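PDB 1H2B: alcohol dehydrogenase from Aeropyrum pernix, which probably oxidises alcohols to aldehydes or ketones with NAD+ as coenzyme, as a member of the zinc-containing alcohol dehydrogenase family. Local coordinates for residues K17-R29 with G63-L77. Residues are numbered along the deposited sequence; the frame is centred on the assembly and turned at random.
Sequences KAARLHEYNKPLR and GMWHELLQPKLPYTL. With OCA (octanoic acid (caprylic acid)), chain H.
The imidazole of His22 lies sandwiched between Pro74, which follows a cis peptide bond, and Arg29. Pro74 CB sits 3.5 Å from the ring centroid, almost on its normal, a CH-pi contact, while Arg29 NE lies over the opposite face, toward the rim. His22 NE2 is hydrogen-bonded to Glu31, which helps fix the ring's rotation. Two residues earlier, within strand 17-21, Arg20 bends at chi3 (86°) and brings NE to within 2.9 Å of Thr76 OG1, a bond tilted 18° from the guanidinium plane; its NH2 forms a salt bridge with Asp134. On the face of the sheet opposite Arg20 and Thr76, Leu21 CD2 meets Leu73 CD2 at 3.8 Å. Beyond the strand, the Tyr24 and His66 rings meet obliquely, planes at 33°, and Tyr24 CD2 packs 3.5 Å from Gly63 CA. One water bridges the hydroxyls of Tyr24 and Tyr75. Segment 63-77, part of the GroES-like domain, also carries Trp65, which lines the octanoic acid pocket. Backbone bonds between Leu21 and Tyr75, and Leu77 N to Ala19 O, pair 17-21 with 75-76; reciprocal Arg20-Arg29 bonds join its other edge to 29-32, making it the middle strand of three, with helix 339-347 against Ala19 and Leu28 and helix 55-61 against Leu28 and Tyr75.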
ATOM      1  N   LYS B  17      24.432 -34.791  22.785  1.00 32.21           N
ATOM      2  CA  LYS B  17      25.555 -34.045  22.186  1.00 33.24           C
ATOM      3  C   LYS B  17      25.073 -32.668  21.734  1.00 28.88           C
ATOM      4  O   LYS B  17      23.951 -32.547  21.215  1.00 29.67           O
ATOM      5  CB  LYS B  17      26.133 -34.785  20.982  1.00 32.92           C
ATOM      6  CG  LYS B  17      27.059 -35.951  21.360  1.00 46.25           C
ATOM      7  CD  LYS B  17      28.259 -35.488  22.216  1.00 51.96           C
ATOM      8  CE  LYS B  17      29.181 -36.655  22.576  1.00 59.68           C
ATOM      9  NZ  LYS B  17      29.911 -36.416  23.855  1.00 57.69           N
ATOM     10  N   ALA B  18      25.914 -31.646  21.912  1.00 25.83           N
ATOM     11  CA  ALA B  18      25.601 -30.297  21.408  1.00 22.64           C
ATOM     12  C   ALA B  18      26.869 -29.520  21.007  1.00 25.61           C
ATOM     13  O   ALA B  18      27.922 -29.734  21.574  1.00 25.48           O
ATOM     14  CB  ALA B  18      24.834 -29.519  22.467  1.00 23.71           C
ATOM     15  N   ALA B  19      26.746 -28.578  20.070  1.00 21.23           N
ATOM     16  CA  ALA B  19      27.867 -27.687  19.716  1.00 22.83           C
ATOM     17  C   ALA B  19      27.656 -26.344  20.391  1.00 23.24           C
ATOM     18  O   ALA B  19      26.670 -25.626  20.101  1.00 23.78           O
ATOM     19  CB  ALA B  19      27.955 -27.532  18.196  1.00 23.27           C
ATOM     20  N   ARG B  20      28.547 -25.997  21.333  1.00 22.03           N
ATOM     21  CA  ARG B  20      28.307 -24.849  22.207  1.00 23.25           C
ATOM     22  C   ARG B  20      29.390 -23.817  22.182  1.00 26.26           C
ATOM     23  O   ARG B  20      30.572 -24.151  22.098  1.00 27.37           O
ATOM     24  CB  ARG B  20      28.071 -25.284  23.641  1.00 26.20           C
ATOM     25  CG  ARG B  20      27.171 -26.503  23.731  1.00 29.51           C
ATOM     26  CD  ARG B  20      26.732 -26.761  25.132  1.00 25.04           C
ATOM     27  NE  ARG B  20      25.536 -26.000  25.486  1.00 27.55           N
ATOM     28  CZ  ARG B  20      25.179 -25.710  26.725  1.00 32.61           C
ATOM     29  NH1 ARG B  20      25.933 -26.091  27.772  1.00 28.96           N
ATOM     30  NH2 ARG B  20      24.071 -25.043  26.928  1.00 28.73           N
ATOM     31  N   LEU B  21      28.957 -22.568  22.238  1.00 25.14           N
ATOM     32  CA  LEU B  21      29.835 -21.417  22.320  1.00 27.50           C
ATOM     33  C   LEU B  21      30.160 -21.174  23.789  1.00 28.03           C
ATOM     34  O   LEU B  21      29.278 -20.818  24.556  1.00 28.05           O
ATOM     35  CB  LEU B  21      29.142 -20.176  21.727  1.00 27.33           C
ATOM     36  CG  LEU B  21      29.967 -18.913  21.476  1.00 32.67           C
ATOM     37  CD1 LEU B  21      29.154 -18.002  20.586  1.00 25.31           C
ATOM     38  CD2 LEU B  21      30.338 -18.167  22.754  1.00 35.10           C
ATOM     39  N   HIS B  22      31.430 -21.371  24.158  1.00 31.66           N
ATOM     40  CA  HIS B  22      31.937 -21.023  25.496  1.00 33.94           C
ATOM     41  C   HIS B  22      32.747 -19.745  25.491  1.00 34.15           C
ATOM     42  O   HIS B  22      32.691 -18.978  26.438  1.00 36.25           O
ATOM     43  CB  HIS B  22      32.842 -22.121  26.051  1.00 34.40           C
ATOM     44  CG  HIS B  22      32.115 -23.350  26.487  1.00 38.17           C
ATOM     45  ND1 HIS B  22      31.921 -23.668  27.813  1.00 36.70           N
ATOM     46  CD2 HIS B  22      31.541 -24.347  25.771  1.00 43.88           C
ATOM     47  CE1 HIS B  22      31.274 -24.816  27.896  1.00 43.15           C
ATOM     48  NE2 HIS B  22      31.027 -25.247  26.671  1.00 39.98           N
ATOM     49  N   GLU B  23      33.510 -19.537  24.425  1.00 33.95           N
ATOM     50  CA  GLU B  23      34.349 -18.364  24.292  1.00 33.52           C
ATOM     51  C   GLU B  23      34.323 -17.884  22.855  1.00 30.65           C
ATOM     52  O   GLU B  23      34.406 -18.699  21.929  1.00 31.01           O
ATOM     53  CB  GLU B  23      35.810 -18.688  24.654  1.00 36.34           C
ATOM     54  CG  GLU B  23      36.012 -19.620  25.836  1.00 42.50           C
ATOM     55  CD  GLU B  23      37.387 -20.265  25.852  1.00 48.55           C
ATOM     56  OE1 GLU B  23      37.473 -21.513  25.751  1.00 45.60           O
ATOM     57  OE2 GLU B  23      38.384 -19.518  25.976  1.00 52.29           O
ATOM     58  N   TYR B  24      34.280 -16.569  22.702  1.00 31.22           N
ATOM     59  CA  TYR B  24      34.342 -15.921  21.391  1.00 31.86           C
ATOM     60  C   TYR B  24      35.702 -16.112  20.741  1.00 36.26           C
ATOM     61  O   TYR B  24      36.718 -16.238  21.443  1.00 34.93           O
ATOM     62  CB  TYR B  24      33.976 -14.448  21.511  1.00 31.86           C
ATOM     63  CG  TYR B  24      32.568 -14.256  22.022  1.00 31.53           C
ATOM     64  CD1 TYR B  24      32.308 -13.706  23.270  1.00 30.19           C
ATOM     65  CD2 TYR B  24      31.470 -14.673  21.252  1.00 27.31           C
ATOM     66  CE1 TYR B  24      30.995 -13.546  23.738  1.00 33.88           C
ATOM     67  CE2 TYR B  24      30.193 -14.525  21.703  1.00 25.60           C
ATOM     68  CZ  TYR B  24      29.929 -13.972  22.931  1.00 25.19           C
ATOM     69  OH  TYR B  24      28.633 -13.827  23.360  1.00 31.90           O
ATOM     70  N   ASN B  25      35.695 -16.163  19.405  1.00 34.36           N
ATOM     71  CA  ASN B  25      36.897 -16.356  18.596  1.00 34.84           C
ATOM     72  C   ASN B  25      37.668 -17.641  18.836  1.00 35.90           C
ATOM     73  O   ASN B  25      38.887 -17.703  18.646  1.00 35.10           O
ATOM     74  CB  ASN B  25      37.767 -15.105  18.680  1.00 32.85           C
ATOM     75  CG  ASN B  25      37.124 -13.940  17.994  1.00 35.96           C
ATOM     76  OD1 ASN B  25      36.768 -14.030  16.805  1.00 39.41           O
ATOM     77  ND2 ASN B  25      36.935 -12.845  18.723  1.00 41.22           N
ATOM     78  N   LYS B  26      36.919 -18.681  19.205  1.00 34.50           N
ATOM     79  CA  LYS B  26      37.442 -20.031  19.368  1.00 35.56           C
ATOM     80  C   LYS B  26      36.461 -21.022  18.732  1.00 34.60           C
ATOM     81  O   LYS B  26      35.285 -20.665  18.531  1.00 33.59           O
ATOM     82  CB  LYS B  26      37.654 -20.306  20.860  1.00 36.42           C
ATOM     83  CG  LYS B  26      39.111 -20.076  21.304  1.00 44.19           C
ATOM     84  CD  LYS B  26      39.197 -19.348  22.643  1.00 49.91           C
ATOM     85  CE  LYS B  26      40.552 -18.639  22.822  1.00 48.83           C
ATOM     86  NZ  LYS B  26      41.734 -19.517  22.547  1.00 49.83           N
ATOM     87  N   PRO B  27      36.907 -22.235  18.407  1.00 32.17           N
ATOM     88  CA  PRO B  27      36.004 -23.263  17.864  1.00 30.61           C
ATOM     89  C   PRO B  27      34.860 -23.540  18.856  1.00 30.67           C
ATOM     90  O   PRO B  27      35.039 -23.413  20.078  1.00 29.61           O
ATOM     91  CB  PRO B  27      36.906 -24.493  17.744  1.00 33.52           C
ATOM     92  CG  PRO B  27      38.280 -23.937  17.696  1.00 31.88           C
ATOM     93  CD  PRO B  27      38.291 -22.741  18.538  1.00 32.01           C
ATOM     94  N   LEU B  28      33.689 -23.906  18.341  1.00 27.99           N
ATOM     95  CA  LEU B  28      32.636 -24.374  19.248  1.00 26.09           C
ATOM     96  C   LEU B  28      33.089 -25.682  19.895  1.00 25.12           C
ATOM     97  O   LEU B  28      33.893 -26.441  19.320  1.00 26.36           O
ATOM     98  CB  LEU B  28      31.317 -24.603  18.494  1.00 23.81           C
ATOM     99  CG  LEU B  28      30.830 -23.335  17.794  1.00 21.73           C
ATOM    100  CD1 LEU B  28      29.657 -23.736  16.836  1.00 23.76           C
ATOM    101  CD2 LEU B  28      30.415 -22.219  18.757  1.00 24.49           C
ATOM    102  N   ARG B  29      32.563 -25.934  21.089  1.00 27.70           N
ATOM    103  CA  ARG B  29      32.851 -27.174  21.793  1.00 27.21           C
ATOM    104  C   ARG B  29      31.745 -28.205  21.568  1.00 26.68           C
ATOM    105  O   ARG B  29      30.555 -27.900  21.750  1.00 26.12           O
ATOM    106  CB  ARG B  29      33.101 -26.881  23.276  1.00 30.50           C
ATOM    107  CG  ARG B  29      34.456 -26.182  23.450  1.00 43.81           C
ATOM    108  CD  ARG B  29      34.505 -25.031  24.433  1.00 55.41           C
ATOM    109  NE  ARG B  29      34.495 -25.519  25.806  1.00 55.43           N
ATOM    110  CZ  ARG B  29      35.097 -24.934  26.840  1.00 58.86           C
ATOM    111  NH1 ARG B  29      35.792 -23.810  26.704  1.00 57.52           N
ATOM    112  NH2 ARG B  29      34.993 -25.486  28.035  1.00 58.24           N
ATOM    113  N   GLY B  63      31.809 -12.688  18.173  1.00 28.12           N
ATOM    114  CA  GLY B  63      31.363 -11.806  19.227  1.00 27.57           C
ATOM    115  C   GLY B  63      30.555 -10.591  18.812  1.00 29.40           C
ATOM    116  O   GLY B  63      30.292  -9.715  19.625  1.00 32.95           O
ATOM    117  N   MET B  64      30.096 -10.565  17.558  1.00 28.33           N
ATOM    118  CA  MET B  64      29.378  -9.410  17.026  1.00 27.55           C
ATOM    119  C   MET B  64      28.058  -9.083  17.747  1.00 26.48           C
ATOM    120  O   MET B  64      27.595  -7.923  17.758  1.00 29.66           O
ATOM    121  CB  MET B  64      29.163  -9.607  15.517  1.00 27.91           C
ATOM    122  CG  MET B  64      28.947  -8.333  14.730  1.00 26.67           C
ATOM    123  SD  MET B  64      28.447  -8.613  13.049  1.00 29.14           S
ATOM    124  CE  MET B  64      30.026  -8.910  12.251  1.00 30.75           C
ATOM    125  N   TRP B  65      27.448 -10.101  18.353  1.00 22.94           N
ATOM    126  CA  TRP B  65      26.140  -9.957  18.981  1.00 24.72           C
ATOM    127  C   TRP B  65      26.176  -9.832  20.507  1.00 29.56           C
ATOM    128  O   TRP B  65      25.133  -9.610  21.130  1.00 31.25           O
ATOM    129  CB  TRP B  65      25.238 -11.126  18.616  1.00 23.79           C
ATOM    130  CG  TRP B  65      24.713 -11.066  17.221  1.00 24.58           C
ATOM    131  CD1 TRP B  65      25.190 -11.749  16.149  1.00 19.10           C
ATOM    132  CD2 TRP B  65      23.627 -10.275  16.746  1.00 21.61           C
ATOM    133  NE1 TRP B  65      24.451 -11.463  15.028  1.00 19.29           N
ATOM    134  CE2 TRP B  65      23.479 -10.557  15.371  1.00 18.97           C
ATOM    135  CE3 TRP B  65      22.745  -9.375  17.345  1.00 20.88           C
ATOM    136  CZ2 TRP B  65      22.505  -9.967  14.581  1.00 18.80           C
ATOM    137  CZ3 TRP B  65      21.745  -8.785  16.551  1.00 24.47           C
ATOM    138  CH2 TRP B  65      21.645  -9.092  15.181  1.00 19.51           C
ATOM    139  N   HIS B  66      27.367  -9.977  21.084  1.00 33.67           N
ATOM    140  CA  HIS B  66      27.563  -9.910  22.536  1.00 41.52           C
ATOM    141  C   HIS B  66      26.954  -8.620  23.113  1.00 43.27           C
ATOM    142  O   HIS B  66      26.010  -8.666  23.918  1.00 42.14           O
ATOM    143  CB  HIS B  66      29.062 -10.026  22.851  1.00 43.66           C
ATOM    144  CG  HIS B  66      29.387 -10.135  24.315  1.00 55.27           C
ATOM    145  ND1 HIS B  66      28.451 -10.464  25.277  1.00 59.22           N
ATOM    146  CD2 HIS B  66      30.558  -9.964  24.977  1.00 59.30           C
ATOM    147  CE1 HIS B  66      29.030 -10.475  26.466  1.00 59.51           C
ATOM    148  NE2 HIS B  66      30.308 -10.183  26.311  1.00 61.77           N
ATOM    149  N   GLU B  67      27.458  -7.477  22.653  1.00 44.07           N
ATOM    150  CA  GLU B  67      26.915  -6.176  23.038  1.00 45.18           C
ATOM    151  C   GLU B  67      25.370  -6.113  23.004  1.00 43.59           C
ATOM    152  O   GLU B  67      24.749  -5.732  23.995  1.00 43.36           O
ATOM    153  CB  GLU B  67      27.552  -5.073  22.175  1.00 45.39           C
ATOM    154  CG  GLU B  67      26.955  -3.681  22.334  1.00 55.08           C
ATOM    155  CD  GLU B  67      27.742  -2.618  21.586  1.00 57.99           C
ATOM    156  OE1 GLU B  67      27.705  -2.600  20.335  1.00 58.19           O
ATOM    157  OE2 GLU B  67      28.399  -1.792  22.253  1.00 64.87           O
ATOM    158  N   LEU B  68      24.756  -6.518  21.889  1.00 41.08           N
ATOM    159  CA  LEU B  68      23.307  -6.344  21.710  1.00 40.24           C
ATOM    160  C   LEU B  68      22.405  -7.326  22.458  1.00 41.69           C
ATOM    161  O   LEU B  68      21.316  -6.952  22.901  1.00 41.66           O
ATOM    162  CB  LEU B  68      22.915  -6.305  20.222  1.00 41.33           C
ATOM    163  CG  LEU B  68      23.271  -5.047  19.402  1.00 39.33           C
ATOM    164  CD1 LEU B  68      23.047  -5.298  17.918  1.00 38.06           C
ATOM    165  CD2 LEU B  68      22.474  -3.821  19.847  1.00 39.86           C
ATOM    166  N   LEU B  69      22.847  -8.576  22.578  1.00 40.73           N
ATOM    167  CA  LEU B  69      22.004  -9.631  23.137  1.00 42.17           C
ATOM    168  C   LEU B  69      22.440 -10.063  24.530  1.00 42.31           C
ATOM    169  O   LEU B  69      21.638 -10.634  25.274  1.00 41.34           O
ATOM    170  CB  LEU B  69      21.995 -10.857  22.217  1.00 39.85           C
ATOM    171  CG  LEU B  69      21.516 -10.632  20.782  1.00 39.29           C
ATOM    172  CD1 LEU B  69      21.636 -11.930  20.038  1.00 40.54           C
ATOM    173  CD2 LEU B  69      20.090 -10.069  20.707  1.00 38.77           C
ATOM    174  N   GLN B  70      23.713  -9.810  24.849  1.00 44.62           N
ATOM    175  CA  GLN B  70      24.342 -10.210  26.114  1.00 46.28           C
ATOM    176  C   GLN B  70      23.890 -11.587  26.644  1.00 46.30           C
ATOM    177  O   GLN B  70      23.306 -11.668  27.734  1.00 48.34           O
ATOM    178  CB  GLN B  70      24.154  -9.100  27.187  1.00 46.48           C
ATOM    179  N   PRO B  71      24.162 -12.659  25.887  1.00 45.23           N
ATOM    180  CA  PRO B  71      23.684 -13.995  26.259  1.00 44.14           C
ATOM    181  C   PRO B  71      24.561 -14.604  27.331  1.00 45.21           C
ATOM    182  O   PRO B  71      25.745 -14.264  27.431  1.00 46.08           O
ATOM    183  CB  PRO B  71      23.860 -14.801  24.966  1.00 43.16           C
ATOM    184  CG  PRO B  71      25.061 -14.165  24.303  1.00 42.27           C
ATOM    185  CD  PRO B  71      24.953 -12.694  24.634  1.00 43.93           C
ATOM    186  N   LYS B  72      23.995 -15.514  28.112  1.00 45.62           N
ATOM    187  CA  LYS B  72      24.787 -16.262  29.077  1.00 45.90           C
ATOM    188  C   LYS B  72      25.552 -17.369  28.360  1.00 43.43           C
ATOM    189  O   LYS B  72      24.964 -18.141  27.602  1.00 41.73           O
ATOM    190  CB  LYS B  72      23.879 -16.833  30.172  1.00 49.29           C
ATOM    191  CG  LYS B  72      24.587 -17.679  31.230  1.00 54.69           C
ATOM    192  CD  LYS B  72      23.587 -18.209  32.265  1.00 63.21           C
ATOM    193  CE  LYS B  72      23.208 -19.671  31.996  1.00 66.18           C
ATOM    194  NZ  LYS B  72      21.801 -19.851  31.519  1.00 66.77           N
ATOM    195  N   LEU B  73      26.864 -17.419  28.586  1.00 40.83           N
ATOM    196  CA  LEU B  73      27.729 -18.476  28.049  1.00 38.09           C
ATOM    197  C   LEU B  73      27.932 -19.575  29.094  1.00 39.03           C
ATOM    198  O   LEU B  73      27.952 -19.269  30.300  1.00 40.17           O
ATOM    199  CB  LEU B  73      29.087 -17.902  27.620  1.00 38.03           C
ATOM    200  CG  LEU B  73      29.064 -16.669  26.723  1.00 39.99           C
ATOM    201  CD1 LEU B  73      30.456 -16.358  26.203  1.00 37.97           C
ATOM    202  CD2 LEU B  73      28.121 -16.915  25.563  1.00 33.08           C
ATOM    203  N   PRO B  74      28.049 -20.843  28.679  1.00 37.39           N
ATOM    204  CA  PRO B  74      27.870 -21.303  27.288  1.00 34.83           C
ATOM    205  C   PRO B  74      26.425 -21.504  26.834  1.00 33.32           C
ATOM    206  O   PRO B  74      25.509 -21.659  27.654  1.00 31.58           O
ATOM    207  CB  PRO B  74      28.553 -22.670  27.299  1.00 34.68           C
ATOM    208  CG  PRO B  74      28.355 -23.157  28.701  1.00 37.04           C
ATOM    209  CD  PRO B  74      28.448 -21.957  29.567  1.00 36.50           C
ATOM    210  N   TYR B  75      26.246 -21.517  25.509  1.00 31.45           N
ATOM    211  CA  TYR B  75      24.971 -21.908  24.906  1.00 24.99           C
ATOM    212  C   TYR B  75      25.168 -22.563  23.562  1.00 24.07           C
ATOM    213  O   TYR B  75      26.179 -22.366  22.878  1.00 21.55           O
ATOM    214  CB  TYR B  75      23.998 -20.738  24.788  1.00 28.17           C
ATOM    215  CG  TYR B  75      24.330 -19.640  23.789  1.00 26.78           C
ATOM    216  CD1 TYR B  75      23.585 -19.486  22.615  1.00 24.31           C
ATOM    217  CD2 TYR B  75      25.343 -18.718  24.050  1.00 25.81           C
ATOM    218  CE1 TYR B  75      23.850 -18.434  21.723  1.00 26.12           C
ATOM    219  CE2 TYR B  75      25.611 -17.687  23.177  1.00 25.90           C
ATOM    220  CZ  TYR B  75      24.867 -17.545  22.011  1.00 29.80           C
ATOM    221  OH  TYR B  75      25.150 -16.483  21.172  1.00 27.56           O
ATOM    222  N   THR B  76      24.173 -23.359  23.183  1.00 20.37           N
ATOM    223  CA  THR B  76      24.228 -24.137  21.973  1.00 18.53           C
ATOM    224  C   THR B  76      23.744 -23.279  20.801  1.00 16.75           C
ATOM    225  O   THR B  76      22.720 -22.600  20.903  1.00 18.57           O
ATOM    226  CB  THR B  76      23.268 -25.296  22.141  1.00 19.27           C
ATOM    227  OG1 THR B  76      23.757 -26.111  23.215  1.00 19.13           O
ATOM    228  CG2 THR B  76      23.265 -26.219  20.932  1.00 15.60           C
ATOM    229  N   LEU B  77      24.511 -23.304  19.717  1.00 17.99           N
ATOM    230  CA  LEU B  77      24.100 -22.487  18.556  1.00 18.31           C
ATOM    231  C   LEU B  77      23.124 -23.295  17.697  1.00 16.34           C
ATOM    232  O   LEU B  77      22.856 -24.481  17.954  1.00 16.44           O
ATOM    233  CB  LEU B  77      25.319 -22.055  17.724  1.00 18.72           C
ATOM    234  CG  LEU B  77      26.330 -21.078  18.339  1.00 23.79           C
ATOM    235  CD1 LEU B  77      27.070 -20.271  17.221  1.00 23.34           C
ATOM    236  CD2 LEU B  77      25.886 -20.226  19.490  1.00 26.61           C
TER
HETATM  237  C1  OCA H1360      19.753 -14.541  11.723  1.00 21.45           C
HETATM  238  C2  OCA H1360      19.965 -13.155  12.350  1.00 22.77           C
HETATM  239  C3  OCA H1360      18.771 -12.767  13.239  1.00 26.84           C
HETATM  240  C4  OCA H1360      19.034 -11.614  14.195  1.00 25.42           C
HETATM  241  C5  OCA H1360      17.839 -11.457  15.133  1.00 26.38           C
HETATM  242  C6  OCA H1360      17.946 -10.178  15.961  1.00 28.97           C
HETATM  243  C7  OCA H1360      16.727  -9.915  16.839  1.00 31.84           C
HETATM  244  C8  OCA H1360      16.942  -8.629  17.617  1.00 35.15           C
HETATM  245  O1  OCA H1360      20.699 -15.109  11.110  1.00 19.71           O
HETATM  246  O2  OCA H1360      18.636 -15.095  11.789  1.00 19.16           O
HETATM  247  O   HOH W   1      26.832 -14.022  21.314  1.00 28.56           O